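Side-chain contacts in beta-glucosidase (Saccharopolyspora erythraea D, PDB 5M6G), which probably hydrolyses terminal, non-reducing beta-D-glucosyl residues with release of beta-D-glucose, as a member of glycosyl hydrolase family 3: residues L431-K436 with T464-I469; P38-P43 with M55-L60; A496-T501 with A522-L527. All blocks are in the same frame, centred on the assembly; numbering follows the deposited sequence.

Overall arrangement
Interactions 1 and 3 belong to the glycosyl hydrolase family 3 C-terminal domain and share one mixed sheet, in which strands 431-434 and 493-499 are parallel neighbours. Their centres are about 11 Å apart, and a probable backbone hydrogen bond, A434 O to V497 N at 2.9 Å, ties them together. Helices 465-472 and 518-528 lie against opposite faces of this sheet: V433 turns to the first, while A434 packs against T523 of the second. Interaction 2 lies beyond the chain's centre, its centre about 59 Å from that of interaction 1 and about 62 Å from that of interaction 3. All three are away from the sorbitol pocket and the magnesium sites; a magnesium ion lies about 11 Å from the L466 side chain.

Interaction 1 (L431-K436 with T464-I469); sequences LFVAGK and TILEGI
A single methyl, L466 CD1, lies against all three side-chain carbons of V433, and this valine is the strand residue through which segment 431-436 touches 464-469. The pair belongs to a beta-alpha-beta crossover in the C-terminal domain of a family 3 glycoside hydrolase: strand 431-434 lies in a mixed sheet, helix 465-472 packs on it, and the chain then returns in the parallel neighbouring strand 478-480.

The closest approach is V433 CB to L466 CD1, 3.8 Å, with V433 CG1 only slightly farther from the same methyl at 3.9 Å. L466 CG, anti to the backbone N (chi1 170°), carries CD1 out from the helix to the valine, the two side chains crossing obliquely. The other valine methyl is shared: V433 CG2 meets I469 CD1 tip to tip at 4.0 Å. A beta-branched residue suits this place, since its two methyls spread the contact over residues almost one helical turn apart. All three side chains are buried, and V478 and Y480 of the next strand also pack on V433.

The helix start is fixed by a capping box. E467 N donates to T464 OG1 at 3.1 Å, an oxygen also hydrogen-bonded to D439 OD1; in return T464 N donates to E467 OE1 at 2.9 Å, approaching 39° out of the carboxylate plane.

Interaction 2 (P38-P43 with M55-L60); sequences PAYRDP and MARMSL
Van der Waals contact between P38 and R57 carries much of this junction, the CA-CB side of the proline set over one face of the guanidinium. P38 CB sits above the centre of the flat group, 3.5 Å from R57 CZ, and P38 CA comes equally near R57 NH2 at 3.5 Å. The two side chains cross at about a right angle. A proline suits the position because its compact ring offers aliphatic carbon to the flat cation. R57 can reach it because its chain is extended from CG to NE.

The aromatic contact is made with the same arginine one step back along its chain. R57 CD lies 3.7 Å from Y40 CE1, while R57 NE comes in at the ring edge, in the plane of the ring. Ring and guanidinium planes are 48° apart, so the two do not stack. On one face of the tyrosine lies R41 CG, and R41's own guanidinium has Y40 CE2 3.6 Å above it.

In the fold, this is where a 3-10 turn over residues 39-41, closed by R41 N to P38 O at 2.9 Å, is fastened beside helix 47-57 near the beginning of the modelled chain.

Polar bonds give both side chains anchors. R57 NE forms a salt bridge with D53 OD2, the oxygen that also accepts from Y40 N. A tyrosine suits its buried place, long enough to carry OH to a hydrogen bond with L120 O while its CD1/CE1 side meets R57 CD. An alanine in place of Y40 would probably leave the L120 carbonyl without its hydroxyl partner and open a gap beside R57 CD, with the arginine chain less closely confined there. On the backbone side, R57 O is hydrogen-bonded to a glycerol, probably from the crystallisation liquor.

Interaction 3 (A496-T501 with A522-L527); sequences AVVGET and ATIAKL
E500 OE1, two residues past the V498 that packs on I524, is gripped by two groups: it is hydrogen-bonded to Y503 OH and accepts from G541 N, while E500 OE2 is salt-bridged to R542 NE. One residue earlier, G499 N donates to D520 OD2, which ties the strand end to helix 518-528 by a polar bond next to their apolar contact, and G499 O is hydrogen-bonded to K436 NZ.

That apolar contact is one half of the beta-alpha-beta unit formed by strand 493-499, helix 518-528 and strand 534-539. Strand and helix run nearly antiparallel, their axes at 158°, as expected when the chain doubles back over a parallel sheet. The axes approach to 9.2 Å, and the small side chain of A496 suits such closeness: its CB lies 3.7 Å from L527 CD1 and 4.0 Å from I524 CG1, meeting two residues about a turn apart on the helix.

V498 makes the other strand contact with I524. V498 CG1 is 4.1 Å from I524 CD1, the two side chains crossing at about a right angle. I524 CG1, anti to its own carbonyl carbon (chi1 -67°), brings the longer branch in to the strand, although CB itself leaves the helix at a slant to it. All four side chains are buried.

Around them, I524 also rests on V536 and L527 on V534 of strand 534-539, while L527 reaches F432 and T523 reaches A434 on strand 431-434; the helix thus spans three adjacent parallel strands.

Interaction 1 (L431-K436 with T464-I469)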
ATOM      1  N   LEU A 431     -26.817 -23.812  -5.736  1.00 17.49           N
ATOM      2  CA  LEU A 431     -25.660 -23.168  -6.342  1.00 19.98           C
ATOM      3  C   LEU A 431     -24.414 -23.984  -6.040  1.00 15.01           C
ATOM      4  O   LEU A 431     -24.314 -24.630  -4.993  1.00 14.38           O
ATOM      5  CB  LEU A 431     -25.472 -21.734  -5.827  1.00 15.51           C
ATOM      6  CG  LEU A 431     -26.502 -20.732  -6.333  1.00 21.65           C
ATOM      7  CD1 LEU A 431     -26.361 -19.419  -5.587  1.00 21.73           C
ATOM      8  CD2 LEU A 431     -26.328 -20.512  -7.835  1.00 24.49           C
ATOM      9  N   PHE A 432     -23.468 -23.973  -6.971  1.00 12.87           N
ATOM     10  CA  PHE A 432     -22.170 -24.586  -6.730  1.00 13.73           C
ATOM     11  C   PHE A 432     -21.086 -23.517  -6.693  1.00 14.01           C
ATOM     12  O   PHE A 432     -21.068 -22.607  -7.530  1.00 11.42           O
ATOM     13  CB  PHE A 432     -21.812 -25.633  -7.791  1.00 14.46           C
ATOM     14  CG  PHE A 432     -20.807 -26.638  -7.304  1.00 17.92           C
ATOM     15  CD1 PHE A 432     -19.443 -26.348  -7.311  1.00 16.49           C
ATOM     16  CD2 PHE A 432     -21.230 -27.851  -6.773  1.00 13.32           C
ATOM     17  CE1 PHE A 432     -18.523 -27.269  -6.835  1.00 16.18           C
ATOM     18  CE2 PHE A 432     -20.315 -28.774  -6.300  1.00 14.44           C
ATOM     19  CZ  PHE A 432     -18.957 -28.482  -6.326  1.00 19.39           C
ATOM     20  N   VAL A 433     -20.184 -23.631  -5.722  1.00 11.78           N
ATOM     21  CA  VAL A 433     -19.045 -22.727  -5.612  1.00 14.66           C
ATOM     22  C   VAL A 433     -17.771 -23.558  -5.557  1.00 15.26           C
ATOM     23  O   VAL A 433     -17.716 -24.589  -4.878  1.00 16.22           O
ATOM     24  CB  VAL A 433     -19.167 -21.793  -4.389  1.00 12.18           C
ATOM     25  CG1 VAL A 433     -17.956 -20.828  -4.310  1.00 11.72           C
ATOM     26  CG2 VAL A 433     -20.469 -21.007  -4.473  1.00 15.43           C
ATOM     27  N   ALA A 434     -16.749 -23.107  -6.291  1.00 13.93           N
ATOM     28  CA  ALA A 434     -15.455 -23.768  -6.338  1.00 12.19           C
ATOM     29  C   ALA A 434     -14.373 -22.708  -6.468  1.00 12.98           C
ATOM     30  O   ALA A 434     -14.656 -21.523  -6.648  1.00 13.79           O
ATOM     31  CB  ALA A 434     -15.366 -24.757  -7.505  1.00 11.09           C
ATOM     32  N   GLY A 435     -13.131 -23.152  -6.390  1.00 12.87           N
ATOM     33  CA  GLY A 435     -11.990 -22.266  -6.590  1.00 11.31           C
ATOM     34  C   GLY A 435     -11.172 -22.079  -5.320  1.00 13.02           C
ATOM     35  O   GLY A 435     -11.716 -21.987  -4.212  1.00 12.47           O
ATOM     36  N   LYS A 436      -9.844 -21.998  -5.482  1.00 15.49           N
ATOM     37  CA  LYS A 436      -8.973 -21.824  -4.316  1.00 15.82           C
ATOM     38  C   LYS A 436      -9.107 -20.450  -3.673  1.00 14.52           C
ATOM     39  O   LYS A 436      -8.615 -20.253  -2.557  1.00 14.05           O
ATOM     40  CB  LYS A 436      -7.513 -22.079  -4.700  1.00 16.74           C
ATOM     41  CG  LYS A 436      -6.884 -21.003  -5.579  1.00 16.65           C
ATOM     42  CD  LYS A 436      -5.360 -21.197  -5.678  1.00 16.48           C
ATOM     43  CE  LYS A 436      -4.708 -20.176  -6.607  1.00 15.74           C
ATOM     44  NZ  LYS A 436      -4.973 -20.400  -8.070  1.00 13.79           N
ATOM     45  N   THR A 464     -15.493 -14.451   3.994  1.00 13.17           N
ATOM     46  CA  THR A 464     -15.006 -14.944   2.710  1.00 13.88           C
ATOM     47  C   THR A 464     -16.057 -14.745   1.622  1.00 13.03           C
ATOM     48  O   THR A 464     -17.226 -14.444   1.881  1.00 12.69           O
ATOM     49  CB  THR A 464     -14.595 -16.423   2.788  1.00 15.48           C
ATOM     50  OG1 THR A 464     -15.755 -17.272   2.881  1.00 14.16           O
ATOM     51  CG2 THR A 464     -13.692 -16.669   3.989  1.00 16.19           C
ATOM     52  N   ILE A 465     -15.616 -14.892   0.375  1.00 11.70           N
ATOM     53  CA  ILE A 465     -16.525 -14.734  -0.753  1.00 11.25           C
ATOM     54  C   ILE A 465     -17.613 -15.804  -0.708  1.00 14.06           C
ATOM     55  O   ILE A 465     -18.791 -15.522  -0.962  1.00 11.07           O
ATOM     56  CB  ILE A 465     -15.726 -14.762  -2.073  1.00 12.39           C
ATOM     57  CG1 ILE A 465     -14.801 -13.531  -2.134  1.00 12.63           C
ATOM     58  CG2 ILE A 465     -16.663 -14.830  -3.265  1.00 11.72           C
ATOM     59  CD1 ILE A 465     -13.799 -13.521  -3.285  1.00 13.91           C
ATOM     60  N   LEU A 466     -17.236 -17.036  -0.356  1.00 12.70           N
ATOM     61  CA  LEU A 466     -18.205 -18.125  -0.214  1.00 13.67           C
ATOM     62  C   LEU A 466     -19.218 -17.834   0.887  1.00 12.40           C
ATOM     63  O   LEU A 466     -20.409 -18.148   0.753  1.00 13.20           O
ATOM     64  CB  LEU A 466     -17.477 -19.435   0.080  1.00 15.19           C
ATOM     65  CG  LEU A 466     -18.382 -20.616   0.485  1.00 15.62           C
ATOM     66  CD1 LEU A 466     -19.276 -21.048  -0.694  1.00 17.65           C
ATOM     67  CD2 LEU A 466     -17.561 -21.783   1.016  1.00 14.60           C
ATOM     68  N   GLU A 467     -18.765 -17.241   1.989  1.00 12.21           N
ATOM     69  CA  GLU A 467     -19.696 -16.909   3.059  1.00 13.92           C
ATOM     70  C   GLU A 467     -20.660 -15.816   2.622  1.00 12.71           C
ATOM     71  O   GLU A 467     -21.853 -15.859   2.954  1.00 13.08           O
ATOM     72  CB  GLU A 467     -18.922 -16.503   4.311  1.00 15.14           C
ATOM     73  CG  GLU A 467     -18.168 -17.672   4.938  1.00 13.09           C
ATOM     74  CD  GLU A 467     -17.230 -17.233   6.043  1.00 20.76           C
ATOM     75  OE1 GLU A 467     -16.856 -16.039   6.066  1.00 15.83           O
ATOM     76  OE2 GLU A 467     -16.880 -18.082   6.891  1.00 15.95           O
ATOM     77  N   GLY A 468     -20.168 -14.844   1.855  1.00 12.14           N
ATOM     78  CA  GLY A 468     -21.058 -13.848   1.284  1.00  9.29           C
ATOM     79  C   GLY A 468     -22.060 -14.447   0.314  1.00 12.70           C
ATOM     80  O   GLY A 468     -23.219 -14.035   0.276  1.00 16.09           O
ATOM     81  N   ILE A 469     -21.629 -15.428  -0.484  1.00 14.55           N
ATOM     82  CA  ILE A 469     -22.557 -16.089  -1.407  1.00 11.22           C
ATOM     83  C   ILE A 469     -23.636 -16.837  -0.632  1.00 13.85           C
ATOM     84  O   ILE A 469     -24.828 -16.755  -0.956  1.00 15.05           O
ATOM     85  CB  ILE A 469     -21.799 -17.026  -2.364  1.00 13.62           C
ATOM     86  CG1 ILE A 469     -20.913 -16.212  -3.313  1.00 14.45           C
ATOM     87  CG2 ILE A 469     -22.777 -17.890  -3.179  1.00 10.19           C
ATOM     88  CD1 ILE A 469     -19.875 -17.042  -4.050  1.00 13.99           C
TER

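Interaction 2 (P38-P43 with M55-L60)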
ATOM      1  N   PRO A  38      12.212  26.588  27.591  1.00 26.39           N
ATOM      2  CA  PRO A  38      12.723  26.627  26.215  1.00 24.76           C
ATOM      3  C   PRO A  38      11.565  26.847  25.258  1.00 20.23           C
ATOM      4  O   PRO A  38      10.480  26.286  25.430  1.00 20.20           O
ATOM      5  CB  PRO A  38      13.381  25.253  26.027  1.00 18.26           C
ATOM      6  CG  PRO A  38      13.743  24.835  27.395  1.00 30.44           C
ATOM      7  CD  PRO A  38      12.624  25.343  28.267  1.00 22.12           C
ATOM      8  N   ALA A  39      11.788  27.710  24.268  1.00 18.54           N
ATOM      9  CA  ALA A  39      10.695  28.109  23.393  1.00 17.55           C
ATOM     10  C   ALA A  39      10.112  26.919  22.644  1.00 16.92           C
ATOM     11  O   ALA A  39       8.928  26.934  22.284  1.00 20.35           O
ATOM     12  CB  ALA A  39      11.173  29.171  22.408  1.00 15.92           C
ATOM     13  N   TYR A  40      10.914  25.877  22.398  1.00 15.37           N
ATOM     14  CA  TYR A  40      10.365  24.732  21.677  1.00 15.72           C
ATOM     15  C   TYR A  40       9.325  23.996  22.509  1.00 19.06           C
ATOM     16  O   TYR A  40       8.518  23.244  21.950  1.00 16.99           O
ATOM     17  CB  TYR A  40      11.492  23.791  21.207  1.00 13.42           C
ATOM     18  CG  TYR A  40      12.111  22.819  22.215  1.00 17.27           C
ATOM     19  CD1 TYR A  40      13.231  23.174  22.977  1.00 18.69           C
ATOM     20  CD2 TYR A  40      11.619  21.519  22.348  1.00 15.43           C
ATOM     21  CE1 TYR A  40      13.812  22.266  23.879  1.00 15.20           C
ATOM     22  CE2 TYR A  40      12.191  20.610  23.243  1.00 15.56           C
ATOM     23  CZ  TYR A  40      13.285  20.981  23.997  1.00 13.48           C
ATOM     24  OH  TYR A  40      13.838  20.066  24.865  1.00 16.30           O
ATOM     25  N   ARG A  41       9.310  24.222  23.823  1.00 18.91           N
ATOM     26  CA  ARG A  41       8.296  23.665  24.708  1.00 22.80           C
ATOM     27  C   ARG A  41       7.039  24.519  24.786  1.00 21.67           C
ATOM     28  O   ARG A  41       6.098  24.143  25.489  1.00 25.67           O
ATOM     29  CB  ARG A  41       8.869  23.481  26.122  1.00 22.54           C
ATOM     30  CG  ARG A  41       9.893  22.368  26.241  1.00 21.92           C
ATOM     31  CD  ARG A  41       9.235  21.019  26.006  1.00 22.44           C
ATOM     32  NE  ARG A  41      10.150  19.890  26.166  1.00 19.10           N
ATOM     33  CZ  ARG A  41       9.915  18.684  25.660  1.00 14.14           C
ATOM     34  NH1 ARG A  41       8.806  18.469  24.964  1.00 16.88           N
ATOM     35  NH2 ARG A  41      10.784  17.699  25.840  1.00 16.48           N
ATOM     36  N   ASP A  42       7.010  25.671  24.114  1.00 19.33           N
ATOM     37  CA  ASP A  42       5.823  26.516  24.097  1.00 18.02           C
ATOM     38  C   ASP A  42       4.871  26.029  23.013  1.00 23.27           C
ATOM     39  O   ASP A  42       5.169  26.161  21.816  1.00 20.85           O
ATOM     40  CB  ASP A  42       6.205  27.981  23.867  1.00 22.97           C
ATOM     41  CG  ASP A  42       5.014  28.927  23.966  1.00 28.07           C
ATOM     42  OD1 ASP A  42       3.854  28.463  23.993  1.00 25.04           O
ATOM     43  OD2 ASP A  42       5.241  30.152  24.001  1.00 31.07           O
ATOM     44  N   PRO A  43       3.707  25.486  23.380  1.00 24.14           N
ATOM     45  CA  PRO A  43       2.799  24.958  22.362  1.00 17.99           C
ATOM     46  C   PRO A  43       2.024  26.024  21.602  1.00 22.65           C
ATOM     47  O   PRO A  43       1.385  25.690  20.598  1.00 23.41           O
ATOM     48  CB  PRO A  43       1.863  24.059  23.171  1.00 19.93           C
ATOM     49  CG  PRO A  43       1.830  24.681  24.514  1.00 21.34           C
ATOM     50  CD  PRO A  43       3.205  25.248  24.748  1.00 20.21           C
ATOM     51  N   MET A  55      16.514  23.063  17.383  1.00 12.29           N
ATOM     52  CA  MET A  55      17.759  22.810  16.670  1.00 12.85           C
ATOM     53  C   MET A  55      18.912  23.625  17.237  1.00 15.96           C
ATOM     54  O   MET A  55      20.052  23.149  17.254  1.00 15.91           O
ATOM     55  CB  MET A  55      17.582  23.085  15.181  1.00 14.22           C
ATOM     56  CG  MET A  55      16.722  22.018  14.518  1.00 16.31           C
ATOM     57  SD  MET A  55      16.465  22.254  12.761  1.00 17.44           S
ATOM     58  CE  MET A  55      18.156  22.165  12.156  1.00 15.34           C
ATOM     59  N   ALA A  56      18.642  24.838  17.721  1.00 14.06           N
ATOM     60  CA  ALA A  56      19.714  25.625  18.332  1.00 15.04           C
ATOM     61  C   ALA A  56      20.325  24.900  19.521  1.00 16.05           C
ATOM     62  O   ALA A  56      21.510  25.087  19.822  1.00 16.03           O
ATOM     63  CB  ALA A  56      19.190  26.995  18.761  1.00 13.41           C
ATOM     64  N   ARG A  57      19.541  24.050  20.191  1.00 15.09           N
ATOM     65  CA  ARG A  57      19.991  23.314  21.369  1.00 18.75           C
ATOM     66  C   ARG A  57      20.573  21.940  21.051  1.00 18.80           C
ATOM     67  O   ARG A  57      21.124  21.295  21.952  1.00 14.98           O
ATOM     68  CB  ARG A  57      18.826  23.153  22.356  1.00 15.19           C
ATOM     69  CG  ARG A  57      18.202  24.476  22.761  1.00 17.90           C
ATOM     70  CD  ARG A  57      16.876  24.290  23.461  1.00 14.79           C
ATOM     71  NE  ARG A  57      16.222  25.572  23.687  1.00 21.65           N
ATOM     72  CZ  ARG A  57      16.467  26.359  24.730  1.00 26.63           C
ATOM     73  NH1 ARG A  57      17.349  25.985  25.647  1.00 27.40           N
ATOM     74  NH2 ARG A  57      15.828  27.514  24.857  1.00 30.24           N
ATOM     75  N   MET A  58      20.481  21.475  19.806  1.00 12.00           N
ATOM     76  CA  MET A  58      20.900  20.122  19.480  1.00 11.83           C
ATOM     77  C   MET A  58      22.383  20.048  19.145  1.00 12.92           C
ATOM     78  O   MET A  58      22.924  20.914  18.445  1.00 15.20           O
ATOM     79  CB  MET A  58      20.083  19.587  18.302  1.00 12.73           C
ATOM     80  CG  MET A  58      18.616  19.388  18.641  1.00 12.78           C
ATOM     81  SD  MET A  58      17.613  19.040  17.165  1.00 13.90           S
ATOM     82  CE  MET A  58      17.990  17.319  16.856  1.00 14.24           C
ATOM     83  N   SER A  59      23.033  19.005  19.652  1.00 10.88           N
ATOM     84  CA  SER A  59      24.354  18.635  19.182  1.00 15.92           C
ATOM     85  C   SER A  59      24.249  17.987  17.807  1.00 15.29           C
ATOM     86  O   SER A  59      23.180  17.548  17.378  1.00 14.00           O
ATOM     87  CB  SER A  59      25.018  17.651  20.134  1.00 14.86           C
ATOM     88  OG  SER A  59      24.285  16.436  20.167  1.00 16.97           O
ATOM     89  N   LEU A  60      25.386  17.928  17.114  1.00 12.72           N
ATOM     90  CA  LEU A  60      25.418  17.193  15.855  1.00 15.32           C
ATOM     91  C   LEU A  60      24.918  15.766  16.050  1.00 13.04           C
ATOM     92  O   LEU A  60      24.133  15.258  15.240  1.00 14.04           O
ATOM     93  CB  LEU A  60      26.833  17.199  15.272  1.00 15.30           C
ATOM     94  CG  LEU A  60      26.981  16.351  14.001  1.00 12.01           C
ATOM     95  CD1 LEU A  60      25.980  16.773  12.944  1.00 14.80           C
ATOM     96  CD2 LEU A  60      28.405  16.448  13.467  1.00 14.64           C
TER

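Interaction 3 (A496-T501 with A522-L527)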
ATOM      1  N   ALA A 496     -16.746 -20.049  -9.961  1.00 12.22           N
ATOM      2  CA  ALA A 496     -15.361 -20.468  -9.792  1.00 13.40           C
ATOM      3  C   ALA A 496     -14.540 -19.239  -9.420  1.00 12.80           C
ATOM      4  O   ALA A 496     -14.309 -18.366 -10.260  1.00 13.52           O
ATOM      5  CB  ALA A 496     -14.825 -21.124 -11.064  1.00 12.53           C
ATOM      6  N   VAL A 497     -14.102 -19.170  -8.169  1.00 12.15           N
ATOM      7  CA  VAL A 497     -13.321 -18.040  -7.680  1.00 11.29           C
ATOM      8  C   VAL A 497     -11.863 -18.472  -7.731  1.00 13.06           C
ATOM      9  O   VAL A 497     -11.398 -19.224  -6.873  1.00 12.38           O
ATOM     10  CB  VAL A 497     -13.751 -17.615  -6.273  1.00 14.60           C
ATOM     11  CG1 VAL A 497     -13.136 -16.261  -5.927  1.00 12.75           C
ATOM     12  CG2 VAL A 497     -15.266 -17.543  -6.192  1.00 10.71           C
ATOM     13  N   VAL A 498     -11.140 -17.981  -8.741  1.00 10.88           N
ATOM     14  CA  VAL A 498      -9.788 -18.431  -9.046  1.00 11.92           C
ATOM     15  C   VAL A 498      -8.819 -17.254  -8.924  1.00 12.71           C
ATOM     16  O   VAL A 498      -9.195 -16.175  -8.450  1.00 13.79           O
ATOM     17  CB  VAL A 498      -9.742 -19.055 -10.456  1.00 13.07           C
ATOM     18  CG1 VAL A 498     -10.695 -20.271 -10.556  1.00 14.19           C
ATOM     19  CG2 VAL A 498     -10.110 -18.019 -11.499  1.00  9.63           C
ATOM     20  N   GLY A 499      -7.560 -17.448  -9.330  1.00 14.00           N
ATOM     21  CA  GLY A 499      -6.611 -16.351  -9.435  1.00 13.98           C
ATOM     22  C   GLY A 499      -5.346 -16.600  -8.617  1.00 17.60           C
ATOM     23  O   GLY A 499      -4.880 -17.737  -8.483  1.00 15.12           O
ATOM     24  N   GLU A 500      -4.791 -15.516  -8.076  1.00 11.50           N
ATOM     25  CA  GLU A 500      -3.479 -15.583  -7.452  1.00 10.54           C
ATOM     26  C   GLU A 500      -3.584 -15.824  -5.951  1.00 12.58           C
ATOM     27  O   GLU A 500      -4.611 -15.563  -5.328  1.00 13.00           O
ATOM     28  CB  GLU A 500      -2.710 -14.285  -7.698  1.00 13.23           C
ATOM     29  CG  GLU A 500      -2.673 -13.847  -9.149  1.00 13.62           C
ATOM     30  CD  GLU A 500      -1.787 -12.625  -9.346  1.00 15.69           C
ATOM     31  OE1 GLU A 500      -2.200 -11.509  -8.965  1.00 15.52           O
ATOM     32  OE2 GLU A 500      -0.663 -12.803  -9.860  1.00 15.80           O
ATOM     33  N   THR A 501      -2.494 -16.322  -5.379  1.00 11.41           N
ATOM     34  CA  THR A 501      -2.254 -16.353  -3.944  1.00 12.40           C
ATOM     35  C   THR A 501      -1.391 -15.153  -3.548  1.00 15.09           C
ATOM     36  O   THR A 501      -0.830 -14.470  -4.414  1.00 14.16           O
ATOM     37  CB  THR A 501      -1.582 -17.671  -3.558  1.00 12.82           C
ATOM     38  OG1 THR A 501      -0.386 -17.830  -4.319  1.00 14.72           O
ATOM     39  CG2 THR A 501      -2.532 -18.862  -3.829  1.00 17.51           C
ATOM     40  N   ALA A 522      -8.188 -26.630 -14.338  1.00 20.13           N
ATOM     41  CA  ALA A 522      -8.867 -27.900 -14.076  1.00 19.32           C
ATOM     42  C   ALA A 522     -10.227 -27.686 -13.416  1.00 21.88           C
ATOM     43  O   ALA A 522     -11.215 -28.329 -13.786  1.00 15.76           O
ATOM     44  CB  ALA A 522      -7.989 -28.787 -13.192  1.00 15.33           C
ATOM     45  N   THR A 523     -10.296 -26.799 -12.426  1.00 18.56           N
ATOM     46  CA  THR A 523     -11.560 -26.581 -11.728  1.00 17.96           C
ATOM     47  C   THR A 523     -12.599 -25.935 -12.638  1.00 19.83           C
ATOM     48  O   THR A 523     -13.769 -26.347 -12.646  1.00 17.56           O
ATOM     49  CB  THR A 523     -11.320 -25.736 -10.481  1.00 16.76           C
ATOM     50  OG1 THR A 523     -10.577 -26.512  -9.540  1.00 17.17           O
ATOM     51  CG2 THR A 523     -12.646 -25.324  -9.847  1.00 16.03           C
ATOM     52  N   ILE A 524     -12.199 -24.933 -13.424  1.00 15.29           N
ATOM     53  CA  ILE A 524     -13.152 -24.317 -14.343  1.00 15.05           C
ATOM     54  C   ILE A 524     -13.623 -25.329 -15.381  1.00 18.16           C
ATOM     55  O   ILE A 524     -14.807 -25.365 -15.738  1.00 17.36           O
ATOM     56  CB  ILE A 524     -12.540 -23.075 -15.011  1.00 17.95           C
ATOM     57  CG1 ILE A 524     -12.296 -21.965 -13.986  1.00 15.88           C
ATOM     58  CG2 ILE A 524     -13.444 -22.588 -16.139  1.00 13.55           C
ATOM     59  CD1 ILE A 524     -11.435 -20.815 -14.536  1.00 10.74           C
ATOM     60  N   ALA A 525     -12.710 -26.166 -15.885  1.00 16.91           N
ATOM     61  CA  ALA A 525     -13.103 -27.164 -16.880  1.00 17.97           C
ATOM     62  C   ALA A 525     -14.085 -28.164 -16.288  1.00 22.87           C
ATOM     63  O   ALA A 525     -15.072 -28.544 -16.935  1.00 21.12           O
ATOM     64  CB  ALA A 525     -11.868 -27.880 -17.429  1.00 20.79           C
ATOM     65  N   LYS A 526     -13.847 -28.578 -15.044  1.00 19.39           N
ATOM     66  CA  LYS A 526     -14.778 -29.475 -14.370  1.00 20.25           C
ATOM     67  C   LYS A 526     -16.158 -28.843 -14.237  1.00 19.62           C
ATOM     68  O   LYS A 526     -17.177 -29.523 -14.410  1.00 20.30           O
ATOM     69  CB  LYS A 526     -14.222 -29.864 -13.002  1.00 19.97           C
ATOM     70  CG  LYS A 526     -15.023 -30.945 -12.296  1.00 23.75           C
ATOM     71  CD  LYS A 526     -14.397 -31.273 -10.955  1.00 31.45           C
ATOM     72  CE  LYS A 526     -12.974 -31.770 -11.144  1.00 33.68           C
ATOM     73  NZ  LYS A 526     -12.965 -33.081 -11.847  1.00 37.22           N
ATOM     74  N   LEU A 527     -16.214 -27.540 -13.935  1.00 17.80           N
ATOM     75  CA  LEU A 527     -17.499 -26.858 -13.815  1.00 17.89           C
ATOM     76  C   LEU A 527     -18.174 -26.707 -15.169  1.00 19.99           C
ATOM     77  O   LEU A 527     -19.388 -26.894 -15.284  1.00 18.96           O
ATOM     78  CB  LEU A 527     -17.332 -25.479 -13.176  1.00 15.90           C
ATOM     79  CG  LEU A 527     -16.820 -25.357 -11.739  1.00 20.24           C
ATOM     80  CD1 LEU A 527     -17.125 -23.962 -11.199  1.00 18.47           C
ATOM     81  CD2 LEU A 527     -17.411 -26.419 -10.858  1.00 15.95           C
TER